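Local atomic coordinates of CurH (PDB entry 3KG7), a protein that probably removes water from a beta-hydroxyacyl intermediate during curacin biosynthesis, as the dehydratase domain of a polyketide synthase module. Residues C[151-154]-C[155-159]; C[212-215]-C[216-220]; C[284-288]-C[289-293]. One frame throughout, in Å; residues are numbered along the deposited sequence.

Contact 1 (C[151-154]-C[155-159]); sequences DTLT and EIYAS
D151 and E155 sit one turn apart on the alpha helix 150-159 of this double hotdog fold, a clear case of i to i+4 pairing in which backbone bonds set the frame and L153 and Y157 pack on the buried side. E155 N donates to D151 O at 3.1 Å, and the carbon chain of E155 runs back alongside that carbonyl. Both acids are exposed; with D151 OD2 and E155 OE1 6.3 Å apart, their like charges probably disfavour a closer approach. T152 follows with a weak bond from I156 N, while its own hydroxyl turns back to D149 O. L153 does more. Its carbonyl oxygen receives Y157 N at 3.1 Å and also lies over one face of the Y157 ring, 3.2 Å above the plane and offset toward the rim. The ring comes to this place because Y157 CG stands anti to its own carbonyl carbon (chi1 -55°), folding the aromatic group back along the helix until CE2 is 4.1 Å from L153 CB. Beyond the helix, Y157 OH is bonded to R210 O and its ring meets Y164 edge-to-face. T154 O takes A158 N, whereas T154 OG1 bonds to T150 O. In the last turn E155 O accepts two donors from opposite faces of its plane, S159 N at 2.9 Å and S159 OG at 2.7 Å.

Contact 2 (C[212-215]-C[216-220]); sequences TPDL and FDFSS
D214 and D217 are joined by a type I beta turn, with L215 and F216 at its corners, in the loop between helix 202-207 and strand 225-236 of the double hotdog fold. D217 N reaches D214 O at 3.3 Å, a rather long bond whose donor stands well above the carbonyl plane. The same oxygen faces a second neighbour: F218 brings its ring edge to it, with D214 O in the ring plane, 3.2 Å from F218 CD2. One turn thus positions an aromatic group as well as reversing the chain. F218 CG lies beside its own backbone N (chi1 -68°), which swings the ring back toward D214 and L215, where L215 CD1 sits over one face, 4.4 Å from F218 CE2. T212 OG1 approaches the far end obliquely, 3.8 Å from F218 CZ. R261 makes a cation-pi contact with this ring, and W226 meets it edge-to-face. With an alanine in place of F218, L215 CD1 and the R261 guanidinium would probably be left without their aromatic partner. D214 holds its carboxylate between backbone N and carbonyl carbon (chi1 61°); there OD2 forms a salt bridge with R261 and OD1 accepts from S252 N. That arginine is likely to ease the proximity of D217, whose carboxylate plane is turned steeply against that of D214. The nearest charged atoms of the two acids, D214 OD2 and D217 OD2, are 4.6 Å apart.

Contact 3 (C[284-288]-C[289-293]); sequences KRAPS and QLFLK
A286 lays its methyl group against F291, with A286 CB 3.7 Å from F291 CD1 in an oblique approach, where strand 274-286 gives way to the short helix 288-291. F291 CG lies anti to its backbone N (chi1 -170°), which brings CG and CD1 beside A286 CB while the far end of the ring leads away; the phenyl group also packs on A227 of strand 225-236. P287 occupies the N-cap position. Its ring runs side by side with L290, the two pointing the same way, and P287 CG is 4.0 Å from L290 CD1. P287 O takes F291 N at 2.8 Å in a nearly straight bond and L290 N in a weak one, so one carbonyl serves two amides of the first turn. S288 O then receives L292 N at 2.9 Å, and S288 OG, anti to its own backbone N, stands beside the end of L292. The Q289 side chain bends back at its second torsion, bringing OE1 toward P287 CB. A proline has no polar side-chain group with which to cap a helix, so the turn from strand to helix rests on main-chain bonds and on the apolar pairs A286-F291 and P287-L290, with no side-chain hydrogen bond across it.

All three contacts are local, yet their chemistry follows their surroundings. Contacts 1 and 2 are partly buried and lean on each other: I156 CD1 rests on F216 CD2 at 3.5 Å, and T152 and S159 also touch the 216-220 loop. Contact 3 lies at the surface, about 20 Å between centres from either of the others; it does not touch contact 1, and meets contact 2 through a weak hydrogen bond from R285 to S219. Repeated main-chain bonds dominate the helix of contact 1. Contact 2 relies on one turn, an aromatic ring and buttressing charge, while contact 3 joins a strand to a short helix by backbone bonds and apolar packing.

Contact 1 (C[151-154]-C[155-159])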
loop_
_atom_site.group_PDB
_atom_site.type_symbol
_atom_site.label_atom_id
_atom_site.label_comp_id
_atom_site.label_asym_id
_atom_site.label_seq_id
_atom_site.Cartn_x
_atom_site.Cartn_y
_atom_site.Cartn_z
ATOM N N ASP C 151 12.506 -43.447 1.427
ATOM C CA ASP C 151 11.705 -43.884 2.572
ATOM C C ASP C 151 12.433 -43.687 3.902
ATOM O O ASP C 151 11.814 -43.310 4.900
ATOM C CB ASP C 151 11.280 -45.345 2.411
ATOM C CG ASP C 151 10.196 -45.533 1.362
ATOM O OD1 ASP C 151 9.677 -44.527 0.826
ATOM O OD2 ASP C 151 9.855 -46.701 1.076
ATOM N N THR C 152 13.744 -43.932 3.902
ATOM C CA THR C 152 14.578 -43.751 5.089
ATOM C C THR C 152 14.531 -42.299 5.565
ATOM O O THR C 152 14.510 -42.039 6.772
ATOM C CB THR C 152 16.042 -44.173 4.832
ATOM O OG1 THR C 152 16.088 -45.148 3.782
ATOM C CG2 THR C 152 16.658 -44.772 6.095
ATOM N N LEU C 153 14.494 -41.370 4.609
ATOM C CA LEU C 153 14.413 -39.942 4.900
ATOM C C LEU C 153 13.021 -39.539 5.381
ATOM O O LEU C 153 12.889 -38.740 6.315
ATOM C CB LEU C 153 14.780 -39.106 3.661
ATOM C CG LEU C 153 16.180 -39.179 3.039
ATOM C CD1 LEU C 153 16.190 -38.444 1.708
ATOM C CD2 LEU C 153 17.234 -38.600 3.969
ATOM N N THR C 154 11.990 -40.083 4.730
ATOM C CA THR C 154 10.592 -39.779 5.067
ATOM C C THR C 154 10.313 -40.120 6.529
ATOM O O THR C 154 9.580 -39.408 7.214
ATOM C CB THR C 154 9.580 -40.541 4.158
ATOM O OG1 THR C 154 10.048 -40.551 2.800
ATOM C CG2 THR C 154 8.198 -39.874 4.202
ATOM N N GLU C 155 10.918 -41.205 6.998
ATOM C CA GLU C 155 10.759 -41.636 8.381
ATOM C C GLU C 155 11.422 -40.665 9.354
ATOM O O GLU C 155 10.868 -40.373 10.413
ATOM C CB GLU C 155 11.275 -43.065 8.566
ATOM C CG GLU C 155 10.274 -44.128 8.100
ATOM C CD GLU C 155 10.934 -45.477 7.822
ATOM O OE1 GLU C 155 11.791 -45.544 6.907
ATOM O OE2 GLU C 155 10.588 -46.472 8.506
ATOM N N ILE C 156 12.593 -40.152 8.982
ATOM C CA ILE C 156 13.294 -39.177 9.812
ATOM C C ILE C 156 12.442 -37.922 9.993
ATOM O O ILE C 156 12.285 -37.431 11.115
ATOM C CB ILE C 156 14.703 -38.862 9.249
ATOM C CG1 ILE C 156 15.726 -39.824 9.866
ATOM C CG2 ILE C 156 15.102 -37.396 9.501
ATOM C CD1 ILE C 156 17.112 -39.733 9.256
ATOM N N TYR C 157 11.876 -37.428 8.894
ATOM C CA TYR C 157 10.998 -36.264 8.937
ATOM C C TYR C 157 9.766 -36.537 9.783
ATOM O O TYR C 157 9.401 -35.724 10.631
ATOM C CB TYR C 157 10.577 -35.856 7.531
ATOM C CG TYR C 157 11.728 -35.603 6.590
ATOM C CD1 TYR C 157 12.949 -35.019 7.050
ATOM C CD2 TYR C 157 11.598 -35.919 5.230
ATOM C CE1 TYR C 157 14.014 -34.781 6.175
ATOM C CE2 TYR C 157 12.651 -35.672 4.343
ATOM C CZ TYR C 157 13.858 -35.110 4.827
ATOM O OH TYR C 157 14.894 -34.881 3.953
ATOM N N ALA C 158 9.137 -37.689 9.555
ATOM C CA ALA C 158 7.969 -38.102 10.331
ATOM C C ALA C 158 8.293 -38.165 11.819
ATOM O O ALA C 158 7.419 -37.933 12.659
ATOM C CB ALA C 158 7.443 -39.439 9.839
ATOM N N SER C 159 9.559 -38.457 12.123
ATOM C CA SER C 159 10.048 -38.577 13.494
ATOM C C SER C 159 10.190 -37.230 14.194
ATOM O O SER C 159 10.262 -37.165 15.428
ATOM C CB SER C 159 11.388 -39.305 13.503
ATOM O OG SER C 159 11.230 -40.664 13.111
#

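Contact 2 (C[212-215]-C[216-220])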
loop_
_atom_site.group_PDB
_atom_site.type_symbol
_atom_site.label_atom_id
_atom_site.label_comp_id
_atom_site.label_asym_id
_atom_site.label_seq_id
_atom_site.Cartn_x
_atom_site.Cartn_y
_atom_site.Cartn_z
ATOM N N THR C 212 21.696 -33.332 5.308
ATOM C CA THR C 212 22.997 -33.013 5.861
ATOM C C THR C 212 23.701 -34.357 6.020
ATOM O O THR C 212 23.023 -35.361 6.254
ATOM C CB THR C 212 22.854 -32.359 7.253
ATOM O OG1 THR C 212 21.617 -31.639 7.334
ATOM C CG2 THR C 212 24.000 -31.404 7.524
ATOM N N PRO C 213 25.050 -34.396 5.879
ATOM C CA PRO C 213 25.853 -35.607 6.136
ATOM C C PRO C 213 25.423 -36.416 7.371
ATOM O O PRO C 213 25.567 -37.645 7.394
ATOM C CB PRO C 213 27.261 -35.045 6.350
ATOM C CG PRO C 213 27.302 -33.826 5.517
ATOM C CD PRO C 213 25.902 -33.277 5.426
ATOM N N ASP C 214 24.886 -35.718 8.372
ATOM C CA ASP C 214 24.528 -36.305 9.660
ATOM C C ASP C 214 23.039 -36.145 9.981
ATOM O O ASP C 214 22.677 -35.734 11.083
ATOM C CB ASP C 214 25.370 -35.653 10.762
ATOM C CG ASP C 214 25.141 -34.150 10.861
ATOM O OD1 ASP C 214 25.347 -33.432 9.858
ATOM O OD2 ASP C 214 24.745 -33.691 11.951
ATOM N N LEU C 215 22.179 -36.480 9.022
ATOM C CA LEU C 215 20.732 -36.322 9.198
ATOM C C LEU C 215 20.112 -37.403 10.100
ATOM O O LEU C 215 19.028 -37.213 10.652
ATOM C CB LEU C 215 20.018 -36.258 7.840
ATOM C CG LEU C 215 18.646 -35.571 7.806
ATOM C CD1 LEU C 215 18.785 -34.063 7.554
ATOM C CD2 LEU C 215 17.748 -36.209 6.758
ATOM N N PHE C 216 20.807 -38.525 10.256
ATOM C CA PHE C 216 20.374 -39.594 11.163
ATOM C C PHE C 216 20.688 -39.259 12.626
ATOM O O PHE C 216 20.386 -40.043 13.530
ATOM C CB PHE C 216 21.022 -40.931 10.768
ATOM C CG PHE C 216 20.589 -41.442 9.416
ATOM C CD1 PHE C 216 21.255 -41.047 8.256
ATOM C CD2 PHE C 216 19.512 -42.317 9.302
ATOM C CE1 PHE C 216 20.852 -41.513 7.004
ATOM C CE2 PHE C 216 19.103 -42.790 8.054
ATOM C CZ PHE C 216 19.775 -42.386 6.903
ATOM N N ASP C 217 21.281 -38.085 12.841
ATOM C CA ASP C 217 21.777 -37.657 14.148
ATOM C C ASP C 217 20.760 -36.764 14.854
ATOM O O ASP C 217 20.654 -36.785 16.084
ATOM C CB ASP C 217 23.097 -36.901 13.971
ATOM C CG ASP C 217 24.111 -37.202 15.060
ATOM O OD1 ASP C 217 23.722 -37.327 16.241
ATOM O OD2 ASP C 217 25.310 -37.295 14.725
ATOM N N PHE C 218 20.033 -35.977 14.059
ATOM C CA PHE C 218 18.976 -35.080 14.533
ATOM C C PHE C 218 17.988 -35.851 15.424
ATOM O O PHE C 218 17.003 -36.404 14.923
ATOM C CB PHE C 218 18.223 -34.465 13.335
ATOM C CG PHE C 218 19.040 -33.488 12.503
ATOM C CD1 PHE C 218 18.571 -32.195 12.273
ATOM C CD2 PHE C 218 20.256 -33.862 11.925
ATOM C CE1 PHE C 218 19.306 -31.290 11.499
ATOM C CE2 PHE C 218 20.997 -32.956 11.150
ATOM C CZ PHE C 218 20.520 -31.673 10.940
ATOM N N SER C 219 18.259 -35.887 16.733
ATOM C CA SER C 219 17.526 -36.752 17.680
ATOM C C SER C 219 16.036 -36.867 17.347
ATOM O O SER C 219 15.286 -35.885 17.409
ATOM C CB SER C 219 17.733 -36.305 19.133
ATOM O OG SER C 219 16.933 -35.177 19.446
ATOM N N SER C 220 15.628 -38.084 16.992
ATOM C CA SER C 220 14.306 -38.332 16.430
ATOM C C SER C 220 13.242 -38.621 17.484
ATOM O O SER C 220 12.149 -38.058 17.430
ATOM C CB SER C 220 14.375 -39.484 15.421
ATOM O OG SER C 220 14.897 -40.661 16.012
#

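Contact 3 (C[284-288]-C[289-293])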
loop_
_atom_site.group_PDB
_atom_site.type_symbol
_atom_site.label_atom_id
_atom_site.label_comp_id
_atom_site.label_asym_id
_atom_site.label_seq_id
_atom_site.Cartn_x
_atom_site.Cartn_y
_atom_site.Cartn_z
ATOM N N LYS C 284 16.197 -24.620 15.018
ATOM C CA LYS C 284 16.112 -24.701 16.473
ATOM C C LYS C 284 14.896 -25.528 16.882
ATOM O O LYS C 284 13.862 -25.509 16.202
ATOM C CB LYS C 284 16.058 -23.301 17.098
ATOM C CG LYS C 284 16.253 -23.274 18.616
ATOM C CD LYS C 284 16.111 -21.867 19.189
ATOM C CE LYS C 284 14.651 -21.443 19.297
ATOM N NZ LYS C 284 14.499 -20.152 20.022
ATOM N N ARG C 285 15.029 -26.260 17.986
ATOM C CA ARG C 285 13.938 -27.074 18.521
ATOM C C ARG C 285 12.707 -26.214 18.826
ATOM O O ARG C 285 12.810 -25.170 19.476
ATOM C CB ARG C 285 14.396 -27.816 19.777
ATOM C CG ARG C 285 15.562 -28.771 19.556
ATOM C CD ARG C 285 15.108 -30.180 19.169
ATOM N NE ARG C 285 14.456 -30.890 20.274
ATOM C CZ ARG C 285 14.421 -32.215 20.415
ATOM N NH1 ARG C 285 15.014 -33.009 19.532
ATOM N NH2 ARG C 285 13.793 -32.750 21.453
ATOM N N ALA C 286 11.551 -26.649 18.335
ATOM C CA ALA C 286 10.307 -25.926 18.557
ATOM C C ALA C 286 9.157 -26.891 18.828
ATOM O O ALA C 286 8.569 -27.438 17.891
ATOM C CB ALA C 286 9.994 -25.012 17.368
ATOM N N PRO C 287 8.845 -27.119 20.117
ATOM C CA PRO C 287 7.704 -27.962 20.488
ATOM C C PRO C 287 6.382 -27.324 20.065
ATOM O O PRO C 287 6.282 -26.099 19.987
ATOM C CB PRO C 287 7.808 -28.057 22.013
ATOM C CG PRO C 287 8.616 -26.881 22.422
ATOM C CD PRO C 287 9.563 -26.603 21.298
ATOM N N SER C 288 5.385 -28.163 19.798
ATOM C CA SER C 288 4.116 -27.719 19.211
ATOM C C SER C 288 3.362 -26.650 20.013
ATOM O O SER C 288 2.713 -25.788 19.423
ATOM C CB SER C 288 3.208 -28.915 18.933
ATOM O OG SER C 288 2.199 -28.558 18.010
ATOM N N GLN C 289 3.449 -26.712 21.343
ATOM C CA GLN C 289 2.830 -25.713 22.224
ATOM C C GLN C 289 3.372 -24.307 21.976
ATOM O O GLN C 289 2.611 -23.339 21.968
ATOM C CB GLN C 289 3.025 -26.069 23.702
ATOM C CG GLN C 289 2.595 -27.476 24.099
ATOM C CD GLN C 289 3.723 -28.493 24.001
ATOM O OE1 GLN C 289 4.586 -28.411 23.122
ATOM N NE2 GLN C 289 3.715 -29.463 24.907
ATOM N N LEU C 290 4.688 -24.202 21.786
ATOM C CA LEU C 290 5.336 -22.927 21.475
ATOM C C LEU C 290 5.211 -22.553 19.994
ATOM O O LEU C 290 4.920 -21.402 19.665
ATOM C CB LEU C 290 6.813 -22.951 21.888
ATOM C CG LEU C 290 7.201 -22.511 23.304
ATOM C CD1 LEU C 290 8.537 -23.122 23.708
ATOM C CD2 LEU C 290 7.249 -20.986 23.421
ATOM N N PHE C 291 5.421 -23.540 19.119
ATOM C CA PHE C 291 5.452 -23.346 17.668
ATOM C C PHE C 291 4.102 -22.966 17.066
ATOM O O PHE C 291 4.030 -22.036 16.257
ATOM C CB PHE C 291 5.993 -24.605 16.984
ATOM C CG PHE C 291 6.282 -24.434 15.516
ATOM C CD1 PHE C 291 7.397 -23.711 15.083
ATOM C CD2 PHE C 291 5.456 -25.016 14.559
ATOM C CE1 PHE C 291 7.669 -23.559 13.730
ATOM C CE2 PHE C 291 5.729 -24.867 13.193
ATOM C CZ PHE C 291 6.837 -24.140 12.785
ATOM N N LEU C 292 3.046 -23.680 17.462
ATOM C CA LEU C 292 1.690 -23.461 16.923
ATOM C C LEU C 292 0.891 -22.370 17.650
ATOM O O LEU C 292 -0.317 -22.228 17.448
ATOM C CB LEU C 292 0.903 -24.779 16.822
ATOM C CG LEU C 292 1.294 -25.742 15.689
ATOM C CD1 LEU C 292 0.446 -27.002 15.728
ATOM C CD2 LEU C 292 1.202 -25.090 14.303
ATOM N N LYS C 293 1.578 -21.674 18.555
ATOM C CA LYS C 293 1.451 -20.221 18.739
ATOM C C LYS C 293 1.088 -19.564 20.033
ATOM O O LYS C 293 0.791 -18.372 20.046
ATOM C CB LYS C 293 0.732 -19.529 17.567
ATOM C CG LYS C 293 1.457 -18.259 17.103
ATOM C CD LYS C 293 0.502 -17.097 16.873
ATOM C CE LYS C 293 0.416 -16.147 18.073
ATOM N NZ LYS C 293 -0.715 -16.465 18.995
#